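Local coordinates for SusD-like carbohydrate binding protein (Bacteroides vulgatus, PDB 3LEW) that probably binds carbohydrate at the cell outer membrane as a SusD-family protein, in keeping with a role in nutrient capture, at residues A[231-236]-A[344-349]; A[127-132]-A[149-154]; A[84-89]-A[468-473]. All coordinates share one frame; numbering follows the deposited sequence. Where two conformers were deposited one is given.

Overall arrangement
In this largely helical chain, segments separated in sequence meet in two neighbourhoods. Contacts 2 and 3 lie on the same side of the chain's centre, their centres 12 Å apart, and they touch: helix 81-103 gives contact 3 its first segment and helix 111-135, next in the chain, gives contact 2 its own, while Trp87 of contact 3 packs on Pro150 of contact 2. Contact 1, at the junction of strand 341-345 with helix 346-359, sits opposite contact 3, with centres 30 Å apart. Along the chain, contact 3 encloses the other two, and contact 2 closes before contact 1 opens. The loop preceding helix 474-479 therefore returns to the early helices, joining regions matched by the Starch-binding associating with outer membrane and SusD families.

Contact 1: A[231-236]-A[344-349]; sequences AKDNYL and MRVAEI
Asn234 and Val346 bring the backbones within 6.6 Å of each other, CA to CA, where the chain leaving helix 219-232 passes over the start of helix 346-359. Val346 points at the loop and gives the largest share of the buried surface. Its CB lies 3.2 Å from Tyr235 O, and both methyls are also near this carbonyl oxygen, so the branched side chain sits against it as a whole. With CG1 anti to the backbone N (chi1 -175°), CG2 is left on the side of Asp233 and comes 3.6 Å from Asp233 OD2. The other carboxylate oxygen turns back to its own chain: Tyr235 N gives Asp233 OD1 a weak bond of 3.4 Å in the pattern of an Asx turn. Farther on, Leu236 sends CD2 over the first turn of the helix, 3.8 Å from Ala347 CA and 3.9 Å from Ala347 CB. Asn234 O reaches Tyr350 OH, which ties the loop to the same helix from outside the pair. No hydrogen bond joins the two segments, and Tyr235 O is buried without a partner in the model; the contact thus rests on shape and van der Waals packing, with a polar cost at that carbonyl.

Contact 2: A[127-132]-A[149-154]; sequences FLYLHL and APIYTQ
Tyr129 reaches from helix 111-135 across to the extended chain of Ile151 and Tyr152, and its path accounts for most of the contact. The CB atom already heads for the loop, and CG lies anti to the carbonyl carbon (chi1 -76°), which carries the ring outward from the helix. Along one margin, Tyr129 CE1 passes 3.9 Å from Pro150 O, which meets the ring at its edge. Ile151 CG2 then lies 4.0 Å from Tyr129 CZ. On the other margin Tyr129 CE2 is 4.0 Å from Tyr152 O. This is a helix of the Starch-binding associating with outer membrane family region, grouped in the TPR clan, and along this face it is flanked by the irregular chain that leads from strand 147-149 towards helix 159-162. At the tip, Tyr129 OH donates to Tyr152 O over 2.7 Å. The acceptor lies in the plane of the ring, whereas the hydroxyl stands 25° off the carbonyl plane, with a C=O...O angle of 117°. Asn98 ND2 is a second donor to that carbonyl, so two side chains grip it. One helical turn on from Tyr129, Leu132 CD2 rests 4.2 Å from Ala149 CB, an apolar meeting bordered by Tyr91 of helix 81-103.

Contact 3: A[84-89]-A[468-473]; sequences TLSWLL and YLYRIT
Trp87 forms the dense half of this contact, laying its indole against Ile472 and Thr473 of the loop that leads into helix 474-479. Its CG is anti to the backbone N (chi1 -162°), which carries the ring away from helix 81-103 towards that loop. Thr473 takes the pyrrole end: its methyl CG2 presses on Trp87 CB at 3.6 Å, while OG1 lies over the ring face, 3.8 Å from Trp87 CD1. Ile472 takes the far end of the benzo ring. There Ile472 CG1 is 3.8 Å from Trp87 CH2, and Ile472 CG2 stands 4.1 Å above the ring plane, displaced towards the rim. Both side chains cross the indole at a slant, so that between them a hydroxyl, a methyl and the isoleucine branches are spread along its length. Thr473 does double duty as the N-cap of helix 474-479. With its hydroxyl held between the backbone N and the carbonyl carbon (chi1 61°), OG1 accepts from Glu476 N, leaving CG2 for the tryptophan; Glu476 OE1 in turn receives Trp87 NE1, a bond that should restrain the indole's rotation. Matters are slacker elsewhere. Towards solvent, exposed Thr84 has its CB turned away from the loop and meets it through the backbone, its CA 4.3 Å from Thr473 CG2. Deeper in the protein, Ser86 and Tyr470 meet more sparsely than the indole and its neighbours: Ser86 OG approaches Tyr470 CD2 obliquely at 3.7 Å without a bond across the contact. The polar ends are engaged beyond it, Ser86 OG with His131 and Tyr136, and Tyr470 OH with Asn52. Met48 of helix 46-54 touches both of these side chains, and Leu409 of helix 408-414 packs on Tyr470.

Contact 1: A[231-236]-A[344-349]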
loop_
_atom_site.group_PDB
_atom_site.type_symbol
_atom_site.label_atom_id
_atom_site.label_comp_id
_atom_site.label_asym_id
_atom_site.label_seq_id
_atom_site.Cartn_x
_atom_site.Cartn_y
_atom_site.Cartn_z
ATOM N N ALA A 231 8.614 20.971 1.804
ATOM C CA ALA A 231 8.983 22.290 2.389
ATOM C C ALA A 231 8.654 22.335 3.879
ATOM O O ALA A 231 9.262 23.092 4.613
ATOM C CB ALA A 231 8.307 23.440 1.652
ATOM N N LYS A 232 7.688 21.532 4.308
ATOM C CA LYS A 232 7.275 21.425 5.719
ATOM C C LYS A 232 7.949 20.264 6.458
ATOM O O LYS A 232 8.065 20.310 7.672
ATOM C CB LYS A 232 5.764 21.151 5.799
ATOM C CG LYS A 232 4.866 22.310 5.448
ATOM C CD LYS A 232 3.418 21.774 5.247
ATOM C CE LYS A 232 2.371 22.748 5.735
ATOM N NZ LYS A 232 1.681 23.470 4.619
ATOM N N ASP A 233 8.292 19.182 5.744
ATOM C CA ASP A 233 8.772 17.961 6.361
ATOM C C ASP A 233 9.588 17.141 5.366
ATOM O O ASP A 233 9.020 16.535 4.470
ATOM C CB ASP A 233 7.594 17.129 6.878
ATOM C CG ASP A 233 8.033 15.860 7.626
ATOM O OD1 ASP A 233 9.262 15.698 7.921
ATOM O OD2 ASP A 233 7.129 15.011 7.922
ATOM N N ASN A 234 10.908 17.151 5.510
ATOM C CA ASN A 234 11.791 16.439 4.565
ATOM C C ASN A 234 12.663 15.397 5.260
ATOM O O ASN A 234 13.656 14.904 4.704
ATOM C CB ASN A 234 12.589 17.466 3.732
ATOM C CG ASN A 234 13.725 18.116 4.492
ATOM O OD1 ASN A 234 14.624 18.707 3.877
ATOM N ND2 ASN A 234 13.702 18.039 5.804
ATOM N N TYR A 235 12.225 14.995 6.453
ATOM C CA TYR A 235 12.968 14.066 7.293
ATOM C C TYR A 235 13.095 12.686 6.646
ATOM O O TYR A 235 12.126 12.129 6.129
ATOM C CB TYR A 235 12.288 13.872 8.634
ATOM C CG TYR A 235 13.062 12.996 9.574
ATOM C CD1 TYR A 235 14.120 13.506 10.287
ATOM C CD2 TYR A 235 12.741 11.647 9.764
ATOM C CE1 TYR A 235 14.854 12.715 11.166
ATOM C CE2 TYR A 235 13.482 10.837 10.671
ATOM C CZ TYR A 235 14.521 11.388 11.377
ATOM O OH TYR A 235 15.310 10.662 12.272
ATOM N N LEU A 236 14.309 12.159 6.655
ATOM C CA LEU A 236 14.538 10.784 6.274
ATOM C C LEU A 236 15.211 10.085 7.452
ATOM O O LEU A 236 16.166 10.625 8.033
ATOM C CB LEU A 236 15.416 10.685 5.018
ATOM C CG LEU A 236 14.764 11.091 3.676
ATOM C CD1 LEU A 236 15.749 11.080 2.499
ATOM C CD2 LEU A 236 13.544 10.181 3.342
HETATM N N MSE A 344 2.143 5.698 5.197
HETATM C CA MSE A 344 2.794 6.724 4.359
HETATM C C MSE A 344 4.026 7.253 5.063
HETATM O O MSE A 344 3.932 7.641 6.231
HETATM C CB MSE A 344 1.851 7.880 4.039
HETATM C CG MSE A 344 2.429 8.805 3.059
HETATM SE SE MSE A 344 1.000 10.013 2.362
HETATM C CE MSE A 344 0.402 10.723 3.885
ATOM N N ARG A 345 5.167 7.277 4.359
ATOM C CA ARG A 345 6.406 7.836 4.873
ATOM C C ARG A 345 6.930 8.958 3.980
ATOM O O ARG A 345 6.615 9.046 2.776
ATOM C CB ARG A 345 7.485 6.749 4.929
ATOM C CG ARG A 345 7.102 5.593 5.744
ATOM C CD ARG A 345 8.328 4.704 5.977
ATOM N NE ARG A 345 8.714 3.880 4.831
ATOM C CZ ARG A 345 9.870 3.935 4.175
ATOM N NH1 ARG A 345 10.820 4.828 4.460
ATOM N NH2 ARG A 345 10.111 3.024 3.230
ATOM N N VAL A 346 7.784 9.783 4.561
ATOM C CA VAL A 346 8.403 10.875 3.801
ATOM C C VAL A 346 9.200 10.347 2.578
ATOM O O VAL A 346 9.196 10.985 1.524
ATOM C CB VAL A 346 9.297 11.777 4.679
ATOM C CG1 VAL A 346 9.831 13.024 3.808
ATOM C CG2 VAL A 346 8.516 12.297 5.936
ATOM N N ALA A 347 9.869 9.208 2.688
ATOM C CA ALA A 347 10.590 8.685 1.550
ATOM C C ALA A 347 9.708 8.532 0.308
ATOM O O ALA A 347 10.195 8.729 -0.807
ATOM C CB ALA A 347 11.266 7.309 1.882
ATOM N N GLU A 348 8.465 8.086 0.468
ATOM C CA GLU A 348 7.545 7.999 -0.655
ATOM C C GLU A 348 7.313 9.358 -1.304
ATOM O O GLU A 348 7.137 9.440 -2.526
ATOM C CB GLU A 348 6.209 7.387 -0.199
ATOM C CG GLU A 348 5.197 7.229 -1.347
ATOM C CD GLU A 348 3.765 6.980 -0.901
ATOM O OE1 GLU A 348 3.500 6.747 0.285
ATOM O OE2 GLU A 348 2.869 7.058 -1.785
ATOM N N ILE A 349 7.259 10.420 -0.484
ATOM C CA ILE A 349 7.034 11.782 -1.003
ATOM C C ILE A 349 8.226 12.234 -1.822
ATOM O O ILE A 349 8.040 12.825 -2.878
ATOM C CB ILE A 349 6.702 12.791 0.120
ATOM C CG1 ILE A 349 5.573 12.261 1.033
ATOM C CG2 ILE A 349 6.360 14.158 -0.467
ATOM C CD1 ILE A 349 4.263 11.849 0.248
#

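Contact 2: A[127-132]-A[149-154]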
loop_
_atom_site.group_PDB
_atom_site.type_symbol
_atom_site.label_atom_id
_atom_site.label_comp_id
_atom_site.label_asym_id
_atom_site.label_seq_id
_atom_site.Cartn_x
_atom_site.Cartn_y
_atom_site.Cartn_z
ATOM N N PHE A 127 -9.222 9.126 0.067
ATOM C CA PHE A 127 -8.285 8.003 0.181
ATOM C C PHE A 127 -8.908 6.671 -0.257
ATOM O O PHE A 127 -8.240 5.865 -0.920
ATOM C CB PHE A 127 -7.780 7.877 1.614
ATOM C CG PHE A 127 -6.880 6.681 1.867
ATOM C CD1 PHE A 127 -5.562 6.668 1.431
ATOM C CD2 PHE A 127 -7.321 5.599 2.567
ATOM C CE1 PHE A 127 -4.712 5.583 1.675
ATOM C CE2 PHE A 127 -6.473 4.520 2.794
ATOM C CZ PHE A 127 -5.181 4.535 2.371
ATOM N N LEU A 128 -10.174 6.467 0.095
ATOM C CA LEU A 128 -10.858 5.222 -0.231
ATOM C C LEU A 128 -11.215 5.206 -1.726
ATOM O O LEU A 128 -11.086 4.175 -2.396
ATOM C CB LEU A 128 -12.064 4.972 0.672
ATOM C CG LEU A 128 -11.671 4.722 2.147
ATOM C CD1 LEU A 128 -12.951 4.770 3.060
ATOM C CD2 LEU A 128 -10.821 3.445 2.296
ATOM N N TYR A 129 -11.574 6.344 -2.299
ATOM C CA TYR A 129 -11.748 6.389 -3.795
ATOM C C TYR A 129 -10.406 6.193 -4.528
ATOM O O TYR A 129 -10.362 5.630 -5.629
ATOM C CB TYR A 129 -12.491 7.632 -4.265
ATOM C CG TYR A 129 -13.980 7.543 -4.006
ATOM C CD1 TYR A 129 -14.743 6.516 -4.544
ATOM C CD2 TYR A 129 -14.623 8.464 -3.162
ATOM C CE1 TYR A 129 -16.097 6.386 -4.270
ATOM C CE2 TYR A 129 -16.000 8.357 -2.898
ATOM C CZ TYR A 129 -16.726 7.289 -3.430
ATOM O OH TYR A 129 -18.076 7.124 -3.161
ATOM N N LEU A 130 -9.289 6.636 -3.929
ATOM C CA LEU A 130 -7.964 6.365 -4.501
ATOM C C LEU A 130 -7.682 4.856 -4.527
ATOM O O LEU A 130 -7.150 4.310 -5.496
ATOM C CB LEU A 130 -6.858 7.083 -3.745
ATOM C CG LEU A 130 -5.412 6.806 -4.146
ATOM C CD1 LEU A 130 -5.220 7.189 -5.620
ATOM C CD2 LEU A 130 -4.423 7.582 -3.262
ATOM N N HIS A 131 -8.046 4.162 -3.454
ATOM C CA HIS A 131 -7.954 2.702 -3.432
ATOM C C HIS A 131 -8.722 2.040 -4.585
ATOM O O HIS A 131 -8.187 1.192 -5.334
ATOM C CB HIS A 131 -8.477 2.161 -2.119
ATOM C CG HIS A 131 -8.516 0.660 -2.073
ATOM N ND1 HIS A 131 -7.372 -0.120 -2.085
ATOM C CD2 HIS A 131 -9.561 -0.200 -2.000
ATOM C CE1 HIS A 131 -7.716 -1.402 -2.062
ATOM N NE2 HIS A 131 -9.038 -1.479 -1.989
ATOM N N LEU A 132 -9.973 2.465 -4.758
ATOM C CA LEU A 132 -10.813 1.916 -5.813
ATOM C C LEU A 132 -10.215 2.221 -7.178
ATOM O O LEU A 132 -10.043 1.290 -8.012
ATOM C CB LEU A 132 -12.254 2.426 -5.679
ATOM C CG LEU A 132 -13.024 1.885 -4.464
ATOM C CD1 LEU A 132 -14.316 2.736 -4.150
ATOM C CD2 LEU A 132 -13.395 0.407 -4.624
ATOM N N ALA A 149 -15.895 1.799 -10.455
ATOM C CA ALA A 149 -16.699 1.524 -9.253
ATOM C C ALA A 149 -17.728 2.650 -9.083
ATOM O O ALA A 149 -17.521 3.741 -9.584
ATOM C CB ALA A 149 -15.773 1.408 -7.996
ATOM N N PRO A 150 -18.824 2.376 -8.382
ATOM C CA PRO A 150 -19.832 3.418 -8.124
ATOM C C PRO A 150 -19.321 4.463 -7.151
ATOM O O PRO A 150 -18.529 4.137 -6.243
ATOM C CB PRO A 150 -21.014 2.641 -7.526
ATOM C CG PRO A 150 -20.597 1.211 -7.434
ATOM C CD PRO A 150 -19.222 1.034 -7.899
ATOM N N ILE A 151 -19.770 5.695 -7.340
ATOM C CA ILE A 151 -19.401 6.810 -6.470
ATOM C C ILE A 151 -20.606 7.238 -5.692
ATOM O O ILE A 151 -21.629 7.572 -6.283
ATOM C CB ILE A 151 -18.880 8.008 -7.297
ATOM C CG1 ILE A 151 -17.591 7.611 -8.004
ATOM C CG2 ILE A 151 -18.646 9.230 -6.390
ATOM C CD1 ILE A 151 -17.009 8.678 -8.927
ATOM N N TYR A 152 -20.498 7.216 -4.362
ATOM C CA TYR A 152 -21.531 7.762 -3.486
ATOM C C TYR A 152 -20.965 8.905 -2.680
ATOM O O TYR A 152 -19.849 8.795 -2.092
ATOM C CB TYR A 152 -22.049 6.700 -2.496
ATOM C CG TYR A 152 -22.559 5.481 -3.178
ATOM C CD1 TYR A 152 -23.782 5.478 -3.783
ATOM C CD2 TYR A 152 -21.773 4.323 -3.270
ATOM C CE1 TYR A 152 -24.255 4.345 -4.460
ATOM C CE2 TYR A 152 -22.237 3.205 -3.920
ATOM C CZ TYR A 152 -23.460 3.223 -4.528
ATOM O OH TYR A 152 -23.920 2.107 -5.207
ATOM N N THR A 153 -21.735 9.987 -2.637
ATOM C CA THR A 153 -21.364 11.183 -1.886
ATOM C C THR A 153 -22.433 11.587 -0.869
ATOM O O THR A 153 -22.308 12.637 -0.231
ATOM C CB THR A 153 -21.023 12.358 -2.830
ATOM O OG1 THR A 153 -22.194 12.743 -3.586
ATOM C CG2 THR A 153 -19.897 11.994 -3.752
ATOM N N GLN A 154 -23.456 10.749 -0.718
ATOM C CA GLN A 154 -24.517 10.904 0.298
ATOM C C GLN A 154 -24.631 9.584 1.069
ATOM O O GLN A 154 -24.361 8.511 0.477
ATOM C CB GLN A 154 -25.876 11.175 -0.366
#

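Contact 3: A[84-89]-A[468-473]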
loop_
_atom_site.group_PDB
_atom_site.type_symbol
_atom_site.label_atom_id
_atom_site.label_comp_id
_atom_site.label_asym_id
_atom_site.label_seq_id
_atom_site.Cartn_x
_atom_site.Cartn_y
_atom_site.Cartn_z
ATOM N N THR A 84 -13.214 -9.634 -1.361
ATOM C CA THR A 84 -14.426 -9.304 -0.652
ATOM C C THR A 84 -14.231 -8.229 0.405
ATOM O O THR A 84 -14.996 -7.261 0.459
ATOM C CB THR A 84 -15.055 -10.604 -0.034
ATOM O OG1 THR A 84 -15.455 -11.455 -1.117
ATOM C CG2 THR A 84 -16.260 -10.332 0.868
ATOM N N LEU A 85 -13.204 -8.376 1.243
ATOM C CA LEU A 85 -12.989 -7.409 2.286
ATOM C C LEU A 85 -12.699 -6.016 1.731
ATOM O O LEU A 85 -13.147 -5.009 2.301
ATOM C CB LEU A 85 -11.798 -7.834 3.146
ATOM C CG LEU A 85 -11.531 -6.933 4.351
ATOM C CD1 LEU A 85 -12.757 -6.856 5.334
ATOM C CD2 LEU A 85 -10.261 -7.399 5.096
ATOM N N SER A 86 -12.009 -5.959 0.599
ATOM C CA SER A 86 -11.688 -4.682 -0.026
ATOM C C SER A 86 -12.952 -3.871 -0.291
ATOM O O SER A 86 -13.082 -2.679 0.081
ATOM C CB SER A 86 -10.900 -4.915 -1.313
ATOM O OG SER A 86 -10.622 -3.701 -1.983
ATOM N N TRP A 87 -13.893 -4.542 -0.937
ATOM C CA TRP A 87 -15.164 -3.900 -1.309
ATOM C C TRP A 87 -15.949 -3.437 -0.073
ATOM O O TRP A 87 -16.483 -2.317 -0.018
ATOM C CB TRP A 87 -16.014 -4.880 -2.112
ATOM C CG TRP A 87 -17.135 -4.207 -2.901
ATOM C CD1 TRP A 87 -18.442 -4.238 -2.606
ATOM C CD2 TRP A 87 -17.008 -3.437 -4.102
ATOM N NE1 TRP A 87 -19.183 -3.526 -3.545
ATOM C CE2 TRP A 87 -18.317 -3.015 -4.474
ATOM C CE3 TRP A 87 -15.928 -3.038 -4.887
ATOM C CZ2 TRP A 87 -18.558 -2.249 -5.624
ATOM C CZ3 TRP A 87 -16.165 -2.282 -6.040
ATOM C CH2 TRP A 87 -17.481 -1.859 -6.370
ATOM N N LEU A 88 -16.057 -4.324 0.915
ATOM C CA LEU A 88 -16.816 -4.031 2.120
ATOM C C LEU A 88 -16.207 -2.878 2.911
ATOM O O LEU A 88 -16.923 -1.982 3.351
ATOM C CB LEU A 88 -16.932 -5.299 2.974
ATOM C CG LEU A 88 -17.369 -5.247 4.443
ATOM C CD1 LEU A 88 -17.421 -6.660 4.981
ATOM C CD2 LEU A 88 -16.408 -4.472 5.285
ATOM N N LEU A 89 -14.895 -2.911 3.109
ATOM C CA LEU A 89 -14.238 -1.873 3.891
ATOM C C LEU A 89 -14.360 -0.535 3.166
ATOM O O LEU A 89 -14.712 0.470 3.812
ATOM C CB LEU A 89 -12.771 -2.159 4.183
ATOM C CG LEU A 89 -12.445 -3.362 5.070
ATOM C CD1 LEU A 89 -10.915 -3.502 5.208
ATOM C CD2 LEU A 89 -13.204 -3.313 6.451
ATOM N N TYR A 468 -4.210 -8.923 -12.637
ATOM C CA TYR A 468 -3.762 -7.829 -11.791
ATOM C C TYR A 468 -4.890 -7.099 -11.073
ATOM O O TYR A 468 -4.626 -6.416 -10.122
ATOM C CB TYR A 468 -2.974 -6.804 -12.604
ATOM C CG TYR A 468 -1.705 -7.300 -13.275
ATOM C CD1 TYR A 468 -0.939 -8.339 -12.721
ATOM C CD2 TYR A 468 -1.173 -6.625 -14.378
ATOM C CE1 TYR A 468 0.225 -8.771 -13.336
ATOM C CE2 TYR A 468 0.001 -7.082 -15.035
ATOM C CZ TYR A 468 0.723 -8.126 -14.469
ATOM O OH TYR A 468 1.903 -8.585 -15.063
ATOM N N LEU A 469 -6.123 -7.165 -11.581
ATOM C CA LEU A 469 -7.152 -6.256 -11.032
ATOM C C LEU A 469 -8.009 -6.810 -9.920
ATOM O O LEU A 469 -8.439 -7.989 -9.963
ATOM C CB LEU A 469 -8.063 -5.752 -12.144
ATOM C CG LEU A 469 -7.431 -5.037 -13.318
ATOM C CD1 LEU A 469 -8.589 -4.551 -14.289
ATOM C CD2 LEU A 469 -6.579 -3.909 -12.841
ATOM N N TYR A 470 -8.307 -5.958 -8.937
ATOM C CA TYR A 470 -9.380 -6.276 -7.983
ATOM C C TYR A 470 -10.711 -6.198 -8.752
ATOM O O TYR A 470 -10.798 -5.529 -9.806
ATOM C CB TYR A 470 -9.409 -5.314 -6.814
ATOM C CG TYR A 470 -8.292 -5.494 -5.775
ATOM C CD1 TYR A 470 -6.952 -5.341 -6.103
ATOM C CD2 TYR A 470 -8.616 -5.689 -4.441
ATOM C CE1 TYR A 470 -5.913 -5.434 -5.101
ATOM C CE2 TYR A 470 -7.625 -5.799 -3.465
ATOM C CZ TYR A 470 -6.283 -5.683 -3.805
ATOM O OH TYR A 470 -5.341 -5.762 -2.777
ATOM N N ARG A 471 -11.684 -6.968 -8.301
ATOM C CA ARG A 471 -12.970 -7.137 -8.978
ATOM C C ARG A 471 -14.175 -6.748 -8.140
ATOM O O ARG A 471 -14.293 -7.043 -6.969
ATOM C CB ARG A 471 -13.112 -8.608 -9.378
ATOM C CG ARG A 471 -11.978 -9.072 -10.290
ATOM C CD ARG A 471 -12.169 -10.497 -10.760
ATOM N NE ARG A 471 -13.336 -10.637 -11.632
ATOM C CZ ARG A 471 -13.677 -11.745 -12.277
ATOM N NH1 ARG A 471 -12.948 -12.858 -12.153
ATOM N NH2 ARG A 471 -14.769 -11.746 -13.065
ATOM N N ILE A 472 -15.125 -6.090 -8.787
ATOM C CA ILE A 472 -16.436 -5.886 -8.194
ATOM C C ILE A 472 -16.966 -7.264 -7.770
ATOM O O ILE A 472 -16.805 -8.285 -8.496
ATOM C CB ILE A 472 -17.371 -5.181 -9.194
ATOM C CG1 ILE A 472 -16.808 -3.795 -9.554
ATOM C CG2 ILE A 472 -18.772 -5.122 -8.634
ATOM C CD1 ILE A 472 -17.380 -3.112 -10.795
ATOM N N THR A 473 -17.547 -7.318 -6.573
ATOM C CA THR A 473 -18.023 -8.593 -5.987
ATOM C C THR A 473 -19.208 -9.193 -6.706
ATOM O O THR A 473 -20.008 -8.468 -7.347
ATOM C CB THR A 473 -18.421 -8.413 -4.519
ATOM O OG1 THR A 473 -19.493 -7.465 -4.415
ATOM C CG2 THR A 473 -17.187 -7.973 -3.654
#